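Side-chain contacts in 6-phospho-alpha-glucosidase (Merdibacter massiliensis, PDB 6VC6), which probably hydrolyses 6-phospho-alpha-glucosides, such as phosphorylated disaccharides, in a reaction of family 4 glycosidases that uses NAD and a manganese ion: residues E154-E159 / I166-D171; F196-Y201 / V385-S390; A349-D354 / F379-L384. All coordinates share one frame; numbering follows the deposited sequence.

Contact 1. Residues E154-E159 / I166-D171; sequences EALRRE and ILNICD. With MN (manganese (II) ion), chain E; NAD (nicotinamide-adenine-dinucleotide), chain G; G6P (6-O-phosphono-alpha-D-glucopyranose), chain F.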
loop_
_atom_site.group_PDB
_atom_site.type_symbol
_atom_site.label_atom_id
_atom_site.label_comp_id
_atom_site.label_asym_id
_atom_site.label_seq_id
_atom_site.Cartn_x
_atom_site.Cartn_y
_atom_site.Cartn_z
ATOM N N GLU A 154 -10.963 5.675 -1.263
ATOM C CA GLU A 154 -12.297 6.028 -1.736
ATOM C C GLU A 154 -13.302 6.048 -0.590
ATOM O O GLU A 154 -14.149 6.946 -0.516
ATOM C CB GLU A 154 -12.738 5.053 -2.829
ATOM C CG GLU A 154 -14.222 5.106 -3.164
ATOM C CD GLU A 154 -14.635 6.405 -3.835
ATOM O OE1 GLU A 154 -13.751 7.141 -4.321
ATOM O OE2 GLU A 154 -15.852 6.687 -3.878
ATOM N N ALA A 155 -13.218 5.074 0.319
ATOM C CA ALA A 155 -14.130 5.050 1.458
ATOM C C ALA A 155 -13.846 6.199 2.419
ATOM O O ALA A 155 -14.777 6.789 2.981
ATOM C CB ALA A 155 -14.034 3.708 2.182
ATOM N N LEU A 156 -12.569 6.531 2.621
ATOM C CA LEU A 156 -12.227 7.636 3.512
ATOM C C LEU A 156 -12.588 8.983 2.899
ATOM O O LEU A 156 -12.833 9.949 3.632
ATOM C CB LEU A 156 -10.739 7.589 3.861
ATOM C CG LEU A 156 -10.291 6.388 4.698
ATOM C CD1 LEU A 156 -8.838 6.533 5.123
ATOM C CD2 LEU A 156 -11.194 6.203 5.911
ATOM N N ARG A 157 -12.622 9.068 1.568
ATOM C CA ARG A 157 -13.067 10.296 0.915
ATOM C C ARG A 157 -14.518 10.603 1.259
ATOM O O ARG A 157 -14.884 11.766 1.469
ATOM C CB ARG A 157 -12.885 10.177 -0.599
ATOM C CG ARG A 157 -13.428 11.358 -1.389
ATOM C CD ARG A 157 -13.459 11.063 -2.882
ATOM N NE ARG A 157 -14.508 10.111 -3.239
ATOM C CZ ARG A 157 -15.786 10.435 -3.404
ATOM N NH1 ARG A 157 -16.182 11.690 -3.239
ATOM N NH2 ARG A 157 -16.673 9.505 -3.732
ATOM N N ARG A 158 -15.360 9.570 1.331
ATOM C CA ARG A 158 -16.767 9.775 1.651
ATOM C C ARG A 158 -16.983 9.986 3.144
ATOM O O ARG A 158 -17.789 10.835 3.542
ATOM C CB ARG A 158 -17.595 8.584 1.166
ATOM C CG ARG A 158 -17.458 8.275 -0.316
ATOM C CD ARG A 158 -18.566 7.339 -0.768
ATOM N NE ARG A 158 -18.293 6.740 -2.071
ATOM C CZ ARG A 158 -19.102 5.875 -2.674
ATOM N NH1 ARG A 158 -20.234 5.505 -2.089
ATOM N NH2 ARG A 158 -18.779 5.375 -3.860
ATOM N N GLU A 159 -16.276 9.226 3.983
ATOM C CA GLU A 159 -16.518 9.292 5.421
ATOM C C GLU A 159 -15.982 10.587 6.019
ATOM O O GLU A 159 -16.597 11.157 6.928
ATOM C CB GLU A 159 -15.893 8.084 6.116
ATOM C CG GLU A 159 -16.204 7.995 7.602
ATOM C CD GLU A 159 -17.641 7.597 7.876
ATOM O OE1 GLU A 159 -18.201 6.806 7.090
ATOM O OE2 GLU A 159 -18.209 8.076 8.880
ATOM N N ILE A 166 -5.298 13.435 6.053
ATOM C CA ILE A 166 -5.250 12.001 5.795
ATOM C C ILE A 166 -4.586 11.793 4.442
ATOM O O ILE A 166 -5.026 12.365 3.438
ATOM C CB ILE A 166 -6.651 11.359 5.808
ATOM C CG1 ILE A 166 -7.387 11.682 7.109
ATOM C CG2 ILE A 166 -6.548 9.853 5.614
ATOM C CD1 ILE A 166 -8.806 11.153 7.148
ATOM N N LEU A 167 -3.535 10.976 4.412
ATOM C CA LEU A 167 -2.791 10.709 3.187
ATOM C C LEU A 167 -2.560 9.212 3.053
ATOM O O LEU A 167 -1.978 8.589 3.948
ATOM C CB LEU A 167 -1.456 11.460 3.175
ATOM C CG LEU A 167 -0.651 11.334 1.880
ATOM C CD1 LEU A 167 -1.497 11.744 0.683
ATOM C CD2 LEU A 167 0.622 12.162 1.949
ATOM N N ASN A 168 -3.012 8.642 1.941
ATOM C CA ASN A 168 -2.759 7.246 1.606
ATOM C C ASN A 168 -1.595 7.175 0.625
ATOM O O ASN A 168 -1.558 7.929 -0.355
ATOM C CB ASN A 168 -4.005 6.595 1.003
ATOM C CG ASN A 168 -5.208 6.675 1.924
ATOM O OD1 ASN A 168 -5.376 5.844 2.817
ATOM N ND2 ASN A 168 -6.055 7.676 1.709
ATOM N N ILE A 169 -0.643 6.277 0.893
ATOM C CA ILE A 169 0.564 6.156 0.088
ATOM C C ILE A 169 0.844 4.686 -0.205
ATOM O O ILE A 169 0.363 3.784 0.484
ATOM C CB ILE A 169 1.793 6.802 0.767
ATOM C CG1 ILE A 169 2.132 6.074 2.070
ATOM C CG2 ILE A 169 1.550 8.285 1.026
ATOM C CD1 ILE A 169 3.011 6.877 3.003
ATOM N N CYS A 170 1.642 4.465 -1.247
ATOM C CA CYS A 170 2.078 3.138 -1.660
ATOM C C CYS A 170 3.533 3.211 -2.089
ATOM O O CYS A 170 3.952 4.195 -2.706
ATOM C CB CYS A 170 1.228 2.601 -2.815
ATOM S SG CYS A 170 1.813 1.052 -3.536
ATOM N N ASP A 171 4.297 2.165 -1.773
ATOM C CA ASP A 171 5.726 2.157 -2.057
ATOM C C ASP A 171 6.068 1.506 -3.391
ATOM O O ASP A 171 7.252 1.421 -3.731
ATOM C CB ASP A 171 6.498 1.466 -0.926
ATOM C CG ASP A 171 6.115 0.013 -0.743
ATOM O OD1 ASP A 171 6.738 -0.649 0.114
ATOM O OD2 ASP A 171 5.196 -0.471 -1.431
HETATM MN MN MN E . 1.055 -0.717 -2.519
HETATM P PA NAD G . 0.398 -8.365 9.487
HETATM O O1A NAD G . 1.777 -8.909 9.769
HETATM O O2A NAD G . -0.812 -9.251 9.659
HETATM O O5B NAD G . 0.179 -7.045 10.378
HETATM C C5B NAD G . -1.126 -6.511 10.572
HETATM C C4B NAD G . -1.265 -6.018 12.002
HETATM O O4B NAD G . -2.365 -5.110 12.100
HETATM C C3B NAD G . -1.546 -7.178 12.943
HETATM O O3B NAD G . -0.627 -7.141 14.036
HETATM C C2B NAD G . -2.951 -6.943 13.455
HETATM O O2B NAD G . -3.048 -7.284 14.839
HETATM C C1B NAD G . -3.154 -5.454 13.239
HETATM N N9A NAD G . -4.583 -5.116 13.032
HETATM C C8A NAD G . -5.476 -5.790 12.282
HETATM N N7A NAD G . -6.698 -5.196 12.330
HETATM C C5A NAD G . -6.592 -4.118 13.131
HETATM C C6A NAD G . -7.496 -3.048 13.617
HETATM N N6A NAD G . -8.798 -3.007 13.245
HETATM N N1A NAD G . -6.976 -2.113 14.444
HETATM C C2A NAD G . -5.684 -2.139 14.823
HETATM N N3A NAD G . -4.812 -3.078 14.422
HETATM C C4A NAD G . -5.199 -4.076 13.594
HETATM O O3 NAD G . 0.364 -7.752 7.999
HETATM P PN NAD G . 1.690 -7.267 7.229
HETATM O O1N NAD G . 2.050 -8.311 6.198
HETATM O O2N NAD G . 2.717 -6.794 8.231
HETATM O O5D NAD G . 1.103 -5.985 6.461
HETATM C C5D NAD G . 0.923 -4.753 7.156
HETATM C C4D NAD G . 0.062 -3.840 6.296
HETATM O O4D NAD G . 0.892 -2.983 5.509
HETATM C C3D NAD G . -0.781 -4.657 5.328
HETATM O O3D NAD G . -2.126 -4.173 5.360
HETATM C C2D NAD G . -0.195 -4.362 3.967
HETATM O O2D NAD G . -1.204 -4.364 2.957
HETATM C C1D NAD G . 0.385 -2.976 4.175
HETATM N N1N NAD G . 1.409 -2.642 3.189
HETATM C C2N NAD G . 1.122 -1.663 2.330
HETATM C C3N NAD G . 2.027 -1.273 1.360
HETATM C C7N NAD G . 1.650 -0.169 0.419
HETATM O O7N NAD G . 2.323 0.025 -0.579
HETATM N N7N NAD G . 0.573 0.564 0.698
HETATM C C4N NAD G . 3.261 -1.906 1.292
HETATM C C5N NAD G . 3.538 -2.927 2.195
HETATM C C6N NAD G . 2.588 -3.277 3.150
HETATM C C1 G6P F . 3.768 -4.276 -3.065
HETATM C C2 G6P F . 2.682 -3.237 -2.753
HETATM C C3 G6P F . 1.977 -3.444 -1.424
HETATM C C4 G6P F . 1.716 -4.919 -1.232
HETATM C C5 G6P F . 3.061 -5.595 -1.046
HETATM C C6 G6P F . 2.865 -7.103 -0.963
HETATM O O1 G6P F . 5.013 -3.606 -3.306
HETATM O O2 G6P F . 3.262 -1.926 -2.774
HETATM O O3 G6P F . 0.744 -2.719 -1.388
HETATM O O4 G6P F . 0.907 -5.112 -0.068
HETATM O O5 G6P F . 3.972 -5.349 -2.124
HETATM O O6 G6P F . 3.948 -7.666 -0.231
HETATM P P G6P F . 3.877 -9.185 0.291
HETATM O O1P G6P F . 3.116 -9.060 1.590
HETATM O O2P G6P F . 3.138 -9.928 -0.798
HETATM O O3P G6P F . 5.325 -9.588 0.429
#
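L156 of helix 149-159 sets its CD1 methyl against CG2 of I166 at 4.1 Å, the apolar seam of a beta-alpha-beta unit (strand 141-144, helix 149-159, strand 166-169) in the Rossmann-like NAD-binding part. The two branched chains cross at about a right angle. The beta-branch of isoleucine puts a methyl close to the backbone, and here CG2, anti to the backbone N, faces the helix. L156 CD1 also lies 4.2 Å from N168 OD1, a packing contact of a methyl group; the oxygen takes its hydrogen bond from N144 ND2 on the neighbouring strand.

Charge gathers on another side of the helix. R157 grips the E154 carboxylate side-on, NE to OE1 and NH2 to OE2, the latter at 2.9 Å and nearly straight (173°). R158 brings NE and NH2 both to OE2, from the anti side, while R157 NH2 uses its syn side and R157 NE meets OE1 from above the carboxylate plane. Three N-H groups thus pin OE2, and K392 pairs with OE1, which would probably keep the glutamate ionised.

Farther along 166-171 lies the metal site. C170 SG binds manganese at 2.2 Å, with H200, two sugar hydroxyl oxygens and the nicotinamide carboxamide oxygen as the others. D171 N donates to that NAD O7N at 3.1 Å, while D171 OD2 lies 2.8 Å from G6P O2.

Contact 2. Residues F196-Y201 / V385-S390; sequences FGLNHY and VQQVSS. With MN (manganese (II) ion), chain E; G6P (6-O-phosphono-alpha-D-glucopyranose), chain F.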
loop_
_atom_site.group_PDB
_atom_site.type_symbol
_atom_site.label_atom_id
_atom_site.label_comp_id
_atom_site.label_asym_id
_atom_site.label_seq_id
_atom_site.Cartn_x
_atom_site.Cartn_y
_atom_site.Cartn_z
ATOM N N PHE A 196 0.931 8.467 -13.732
ATOM C CA PHE A 196 -0.512 8.586 -13.587
ATOM C C PHE A 196 -1.108 7.198 -13.414
ATOM O O PHE A 196 -0.524 6.197 -13.840
ATOM C CB PHE A 196 -1.157 9.302 -14.786
ATOM C CG PHE A 196 -1.366 8.421 -15.995
ATOM C CD1 PHE A 196 -2.536 7.687 -16.151
ATOM C CD2 PHE A 196 -0.402 8.346 -16.987
ATOM C CE1 PHE A 196 -2.727 6.882 -17.259
ATOM C CE2 PHE A 196 -0.590 7.545 -18.100
ATOM C CZ PHE A 196 -1.754 6.813 -18.236
ATOM N N GLY A 197 -2.281 7.149 -12.796
ATOM C CA GLY A 197 -3.037 5.929 -12.655
ATOM C C GLY A 197 -3.662 5.837 -11.283
ATOM O O GLY A 197 -3.592 6.765 -10.478
ATOM N N LEU A 198 -4.302 4.701 -11.029
ATOM C CA LEU A 198 -4.791 4.370 -9.702
ATOM C C LEU A 198 -3.721 3.588 -8.945
ATOM O O LEU A 198 -2.689 3.203 -9.498
ATOM C CB LEU A 198 -6.087 3.561 -9.789
ATOM C CG LEU A 198 -7.120 4.028 -10.816
ATOM C CD1 LEU A 198 -8.306 3.076 -10.859
ATOM C CD2 LEU A 198 -7.580 5.446 -10.512
ATOM N N ASN A 199 -3.974 3.359 -7.659
ATOM C CA ASN A 199 -3.047 2.568 -6.864
ATOM C C ASN A 199 -2.962 1.152 -7.417
ATOM O O ASN A 199 -3.985 0.514 -7.679
ATOM C CB ASN A 199 -3.482 2.537 -5.402
ATOM C CG ASN A 199 -2.509 1.773 -4.530
ATOM O OD1 ASN A 199 -1.350 2.156 -4.401
ATOM N ND2 ASN A 199 -2.972 0.679 -3.938
ATOM N N HIS A 200 -1.731 0.669 -7.600
ATOM C CA HIS A 200 -1.471 -0.654 -8.168
ATOM C C HIS A 200 -2.080 -0.785 -9.562
ATOM O O HIS A 200 -2.585 -1.843 -9.946
ATOM C CB HIS A 200 -1.971 -1.766 -7.243
ATOM C CG HIS A 200 -1.232 -1.842 -5.945
ATOM N ND1 HIS A 200 -1.727 -2.502 -4.841
ATOM C CD2 HIS A 200 -0.044 -1.314 -5.566
ATOM C CE1 HIS A 200 -0.866 -2.396 -3.846
ATOM N NE2 HIS A 200 0.164 -1.679 -4.259
ATOM N N TYR A 201 -2.020 0.305 -10.328
ATOM C CA TYR A 201 -2.590 0.375 -11.668
ATOM C C TYR A 201 -2.143 1.669 -12.338
ATOM O O TYR A 201 -2.931 2.613 -12.454
ATOM C CB TYR A 201 -4.120 0.304 -11.607
ATOM C CG TYR A 201 -4.777 -0.415 -12.769
ATOM C CD1 TYR A 201 -4.097 -0.625 -13.963
ATOM C CD2 TYR A 201 -6.085 -0.876 -12.671
ATOM C CE1 TYR A 201 -4.703 -1.279 -15.026
ATOM C CE2 TYR A 201 -6.696 -1.529 -13.726
ATOM C CZ TYR A 201 -6.003 -1.729 -14.899
ATOM O OH TYR A 201 -6.610 -2.379 -15.951
ATOM N N VAL A 385 -11.061 3.700 -15.933
ATOM C CA VAL A 385 -12.463 3.982 -15.635
ATOM C C VAL A 385 -13.196 2.700 -15.258
ATOM O O VAL A 385 -14.071 2.704 -14.384
ATOM C CB VAL A 385 -13.129 4.699 -16.825
ATOM C CG1 VAL A 385 -14.638 4.759 -16.643
ATOM C CG2 VAL A 385 -12.562 6.103 -16.974
ATOM N N GLN A 386 -12.841 1.580 -15.893
ATOM C CA GLN A 386 -13.426 0.299 -15.507
ATOM C C GLN A 386 -13.060 -0.061 -14.073
ATOM O O GLN A 386 -13.908 -0.533 -13.306
ATOM C CB GLN A 386 -12.970 -0.801 -16.467
ATOM C CG GLN A 386 -13.358 -2.206 -16.022
ATOM C CD GLN A 386 -12.759 -3.290 -16.898
ATOM O OE1 GLN A 386 -11.800 -3.054 -17.632
ATOM N NE2 GLN A 386 -13.325 -4.489 -16.824
ATOM N N GLN A 387 -11.801 0.164 -13.689
ATOM C CA GLN A 387 -11.358 -0.214 -12.352
ATOM C C GLN A 387 -11.920 0.729 -11.296
ATOM O O GLN A 387 -12.409 0.284 -10.250
ATOM C CB GLN A 387 -9.831 -0.244 -12.295
ATOM C CG GLN A 387 -9.268 -0.539 -10.912
ATOM C CD GLN A 387 -9.588 -1.943 -10.433
ATOM O OE1 GLN A 387 -9.870 -2.837 -11.232
ATOM N NE2 GLN A 387 -9.545 -2.143 -9.122
ATOM N N VAL A 388 -11.862 2.040 -11.549
ATOM C CA VAL A 388 -12.342 2.999 -10.558
ATOM C C VAL A 388 -13.853 2.888 -10.386
ATOM O O VAL A 388 -14.386 3.205 -9.315
ATOM C CB VAL A 388 -11.911 4.430 -10.937
ATOM C CG1 VAL A 388 -12.781 4.987 -12.055
ATOM C CG2 VAL A 388 -11.954 5.338 -9.716
ATOM N N SER A 389 -14.566 2.430 -11.418
ATOM C CA SER A 389 -15.997 2.193 -11.269
ATOM C C SER A 389 -16.259 0.975 -10.395
ATOM O O SER A 389 -17.187 0.978 -9.578
ATOM C CB SER A 389 -16.651 2.021 -12.640
ATOM O OG SER A 389 -16.426 3.153 -13.461
ATOM N N SER A 390 -15.449 -0.075 -10.553
ATOM C CA SER A 390 -15.596 -1.258 -9.712
ATOM C C SER A 390 -15.298 -0.935 -8.253
ATOM O O SER A 390 -15.987 -1.421 -7.348
ATOM C CB SER A 390 -14.682 -2.375 -10.215
ATOM O OG SER A 390 -14.772 -3.522 -9.389
HETATM MN MN MN E . 1.055 -0.717 -2.519
HETATM C C1 G6P F . 3.768 -4.276 -3.065
HETATM C C2 G6P F . 2.682 -3.237 -2.753
HETATM C C3 G6P F . 1.977 -3.444 -1.424
HETATM C C4 G6P F . 1.716 -4.919 -1.232
HETATM C C5 G6P F . 3.061 -5.595 -1.046
HETATM C C6 G6P F . 2.865 -7.103 -0.963
HETATM O O1 G6P F . 5.013 -3.606 -3.306
HETATM O O2 G6P F . 3.262 -1.926 -2.774
HETATM O O3 G6P F . 0.744 -2.719 -1.388
HETATM O O4 G6P F . 0.907 -5.112 -0.068
HETATM O O5 G6P F . 3.972 -5.349 -2.124
HETATM O O6 G6P F . 3.948 -7.666 -0.231
HETATM P P G6P F . 3.877 -9.185 0.291
HETATM O O1P G6P F . 3.116 -9.060 1.590
HETATM O O2P G6P F . 3.138 -9.928 -0.798
HETATM O O3P G6P F . 5.325 -9.588 0.429
HETATM O O HOH W 1 -9.708 -2.410 -15.675
#
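L198 and Y201 both rest on Q387 of helix 378-400, from the two ends of a type II beta turn that links the antiparallel strands 191-196 and 201-209. L198 CD1 meets Q387 CG at 3.7 Å and V388 CB at 3.9 Å, so one methyl touches two successive helix residues. The Y201 ring comes in by its edge, CD2 lying 3.7 Å from Q387 CG, near the ring plane. Glutamine suits the place because CG, anti to the backbone N (chi1 176°), is the methylene that meets both L198 and Y201, while the bend at chi2 takes the amide to E391.

Polar contact is by water alone: one molecule lies 3.1 Å from Y201 OH and donates weakly to Q386 OE1. A serine in place of Y201 would probably take away the ring edge that packs on Q387 CB and CG, deprive this water of its phenol oxygen and leave Y267 without its stacked ring.

The turn also delivers a metal ligand. H200 takes a left-handed backbone conformation (phi 59°) at the third turn position, pointing its imidazole at the active site, where Y263 stacks on it. H200 NE2 binds manganese at 2.2 Å, and G6P O3 lies at the ring edge, in plane, 3.0 Å from H200 CE1.

Contact 3. Residues A349-D354 / F379-L384; sequences ANMQDD and FYLGLL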
loop_
_atom_site.group_PDB
_atom_site.type_symbol
_atom_site.label_atom_id
_atom_site.label_comp_id
_atom_site.label_asym_id
_atom_site.label_seq_id
_atom_site.Cartn_x
_atom_site.Cartn_y
_atom_site.Cartn_z
ATOM N N ALA A 349 -7.607 14.873 -16.601
ATOM C CA ALA A 349 -8.634 15.778 -17.107
ATOM C C ALA A 349 -9.875 15.048 -17.610
ATOM O O ALA A 349 -10.986 15.577 -17.488
ATOM C CB ALA A 349 -8.054 16.660 -18.212
ATOM N N ASN A 350 -9.723 13.850 -18.176
ATOM C CA ASN A 350 -10.856 13.131 -18.746
ATOM C C ASN A 350 -11.376 12.024 -17.831
ATOM O O ASN A 350 -12.019 11.085 -18.310
ATOM C CB ASN A 350 -10.494 12.563 -20.119
ATOM C CG ASN A 350 -9.176 11.817 -20.118
ATOM O OD1 ASN A 350 -8.425 11.858 -19.144
ATOM N ND2 ASN A 350 -8.884 11.135 -21.220
HETATM N N MSE A 351 -11.116 12.118 -16.531
HETATM C CA MSE A 351 -11.735 11.223 -15.559
HETATM C C MSE A 351 -12.540 12.047 -14.559
HETATM O O MSE A 351 -12.336 13.256 -14.441
HETATM C CB MSE A 351 -10.682 10.370 -14.847
HETATM C CG MSE A 351 -10.287 9.118 -15.621
HETATM SE SE MSE A 351 -8.910 8.042 -14.750
HETATM C CE MSE A 351 -9.913 7.472 -13.179
ATOM N N GLN A 352 -13.457 11.394 -13.846
ATOM C CA GLN A 352 -14.379 12.110 -12.976
ATOM C C GLN A 352 -13.635 12.795 -11.832
ATOM O O GLN A 352 -12.526 12.409 -11.451
ATOM C CB GLN A 352 -15.442 11.161 -12.420
ATOM C CG GLN A 352 -14.887 9.949 -11.694
ATOM C CD GLN A 352 -15.878 8.802 -11.643
ATOM O OE1 GLN A 352 -15.887 7.936 -12.517
ATOM N NE2 GLN A 352 -16.723 8.796 -10.619
ATOM N N ASP A 353 -14.275 13.830 -11.280
ATOM C CA ASP A 353 -13.628 14.662 -10.270
ATOM C C ASP A 353 -13.340 13.880 -8.994
ATOM O O ASP A 353 -12.272 14.036 -8.390
ATOM C CB ASP A 353 -14.500 15.879 -9.953
ATOM C CG ASP A 353 -14.461 16.930 -11.045
ATOM O OD1 ASP A 353 -15.300 17.854 -11.008
ATOM O OD2 ASP A 353 -13.594 16.836 -11.939
ATOM N N ASP A 354 -14.279 13.037 -8.563
ATOM C CA ASP A 354 -14.205 12.394 -7.258
ATOM C C ASP A 354 -13.458 11.062 -7.285
ATOM O O ASP A 354 -13.693 10.215 -6.416
ATOM C CB ASP A 354 -15.612 12.198 -6.683
ATOM C CG ASP A 354 -16.501 11.345 -7.573
ATOM O OD1 ASP A 354 -16.032 10.873 -8.630
ATOM O OD2 ASP A 354 -17.679 11.147 -7.211
ATOM N N PHE A 379 -6.717 4.195 -24.544
ATOM C CA PHE A 379 -6.502 2.830 -24.071
ATOM C C PHE A 379 -6.430 2.775 -22.551
ATOM O O PHE A 379 -7.015 1.884 -21.924
ATOM C CB PHE A 379 -5.225 2.261 -24.692
ATOM C CG PHE A 379 -4.831 0.917 -24.152
ATOM C CD1 PHE A 379 -5.639 -0.191 -24.350
ATOM C CD2 PHE A 379 -3.645 0.759 -23.452
ATOM C CE1 PHE A 379 -5.276 -1.430 -23.855
ATOM C CE2 PHE A 379 -3.276 -0.478 -22.956
ATOM C CZ PHE A 379 -4.092 -1.574 -23.157
ATOM N N TYR A 380 -5.724 3.726 -21.940
ATOM C CA TYR A 380 -5.594 3.748 -20.489
ATOM C C TYR A 380 -6.833 4.317 -19.814
ATOM O O TYR A 380 -7.123 3.965 -18.665
ATOM C CB TYR A 380 -4.351 4.545 -20.093
ATOM C CG TYR A 380 -3.112 4.115 -20.846
ATOM C CD1 TYR A 380 -2.284 3.117 -20.347
ATOM C CD2 TYR A 380 -2.777 4.695 -22.064
ATOM C CE1 TYR A 380 -1.155 2.715 -21.034
ATOM C CE2 TYR A 380 -1.652 4.297 -22.760
ATOM C CZ TYR A 380 -0.843 3.308 -22.240
ATOM O OH TYR A 380 0.280 2.910 -22.929
ATOM N N LEU A 381 -7.573 5.189 -20.503
ATOM C CA LEU A 381 -8.831 5.681 -19.953
ATOM C C LEU A 381 -9.829 4.545 -19.776
ATOM O O LEU A 381 -10.523 4.471 -18.756
ATOM C CB LEU A 381 -9.413 6.769 -20.855
ATOM C CG LEU A 381 -10.725 7.395 -20.378
ATOM C CD1 LEU A 381 -10.480 8.290 -19.175
ATOM C CD2 LEU A 381 -11.399 8.171 -21.499
ATOM N N GLY A 382 -9.910 3.644 -20.757
ATOM C CA GLY A 382 -10.826 2.523 -20.640
ATOM C C GLY A 382 -10.467 1.591 -19.498
ATOM O O GLY A 382 -11.346 1.086 -18.797
ATOM N N LEU A 383 -9.169 1.359 -19.290
ATOM C CA LEU A 383 -8.737 0.473 -18.215
ATOM C C LEU A 383 -9.028 1.082 -16.847
ATOM O O LEU A 383 -9.549 0.404 -15.953
ATOM C CB LEU A 383 -7.246 0.164 -18.355
ATOM C CG LEU A 383 -6.823 -0.761 -19.498
ATOM C CD1 LEU A 383 -5.312 -0.737 -19.673
ATOM C CD2 LEU A 383 -7.313 -2.179 -19.253
ATOM N N LEU A 384 -8.701 2.363 -16.666
ATOM C CA LEU A 384 -8.800 2.970 -15.342
ATOM C C LEU A 384 -10.246 3.272 -14.966
ATOM O O LEU A 384 -10.630 3.126 -13.801
ATOM C CB LEU A 384 -7.950 4.238 -15.283
ATOM C CG LEU A 384 -6.439 4.020 -15.382
ATOM C CD1 LEU A 384 -5.691 5.300 -15.052
ATOM C CD2 LEU A 384 -5.995 2.884 -14.471
#
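Q352 NE2 donates to D354 OD1 at 3.0 Å, a fairly straight bond (163°) to the syn lone pair, made within the loop that joins strands 336-343 and 356-364 of the mixed sheet. The donor's amide holds the acceptor close to its own plane. The bond ties two residues of the loop to each other; Q352 is exposed and D354 partly so. The two residues just before it, N350 and M351, pack on helix 378-400.

L381 and L384, one helical turn apart, supply the surface. L381 CD1 pushes into the angle between two loop residues, where L381 CD1 is 3.3 Å from N350 O and 3.7 Å from M351 CG. M351, modelled as selenomethionine, runs past L381 in the opposite direction; its extended chi2 (178°) carries SE onward to L384 CB at 4.0 Å, where the two chains cross at about a right angle. A long, flexible, unbranched chain suits this reach across to a second leucine, and V385 and V388 receive it further along the helix.

At the partly exposed margin an asparagine can serve two needs. N350 ND2 gives its polar bond to I376 O, and the same amide lies across the fork of L381, N350 ND2 being 3.9 Å from both L381 CD1 and CD2.

Contacts 1 and 2 are buried and meet at the active site: C170 of one and H200 of the other bind the same manganese, so segment 166-171 of the NAD-binding part and a turn of the C-terminal part hold metal and sugar. Contact 3 lies farther out, about 21 Å from the chain centre to its own, partly buried and without a ligand. It shares helix 378-400 with contact 2, whose turn touches L384 and L383. All three cross by apolar packing; they differ in what surrounds it: arginine-glutamate charge beside contact 1, one weakly held bridging water in contact 2, with a metal ligand in each, and amides at the margin of contact 3, one bonded to a carboxylate.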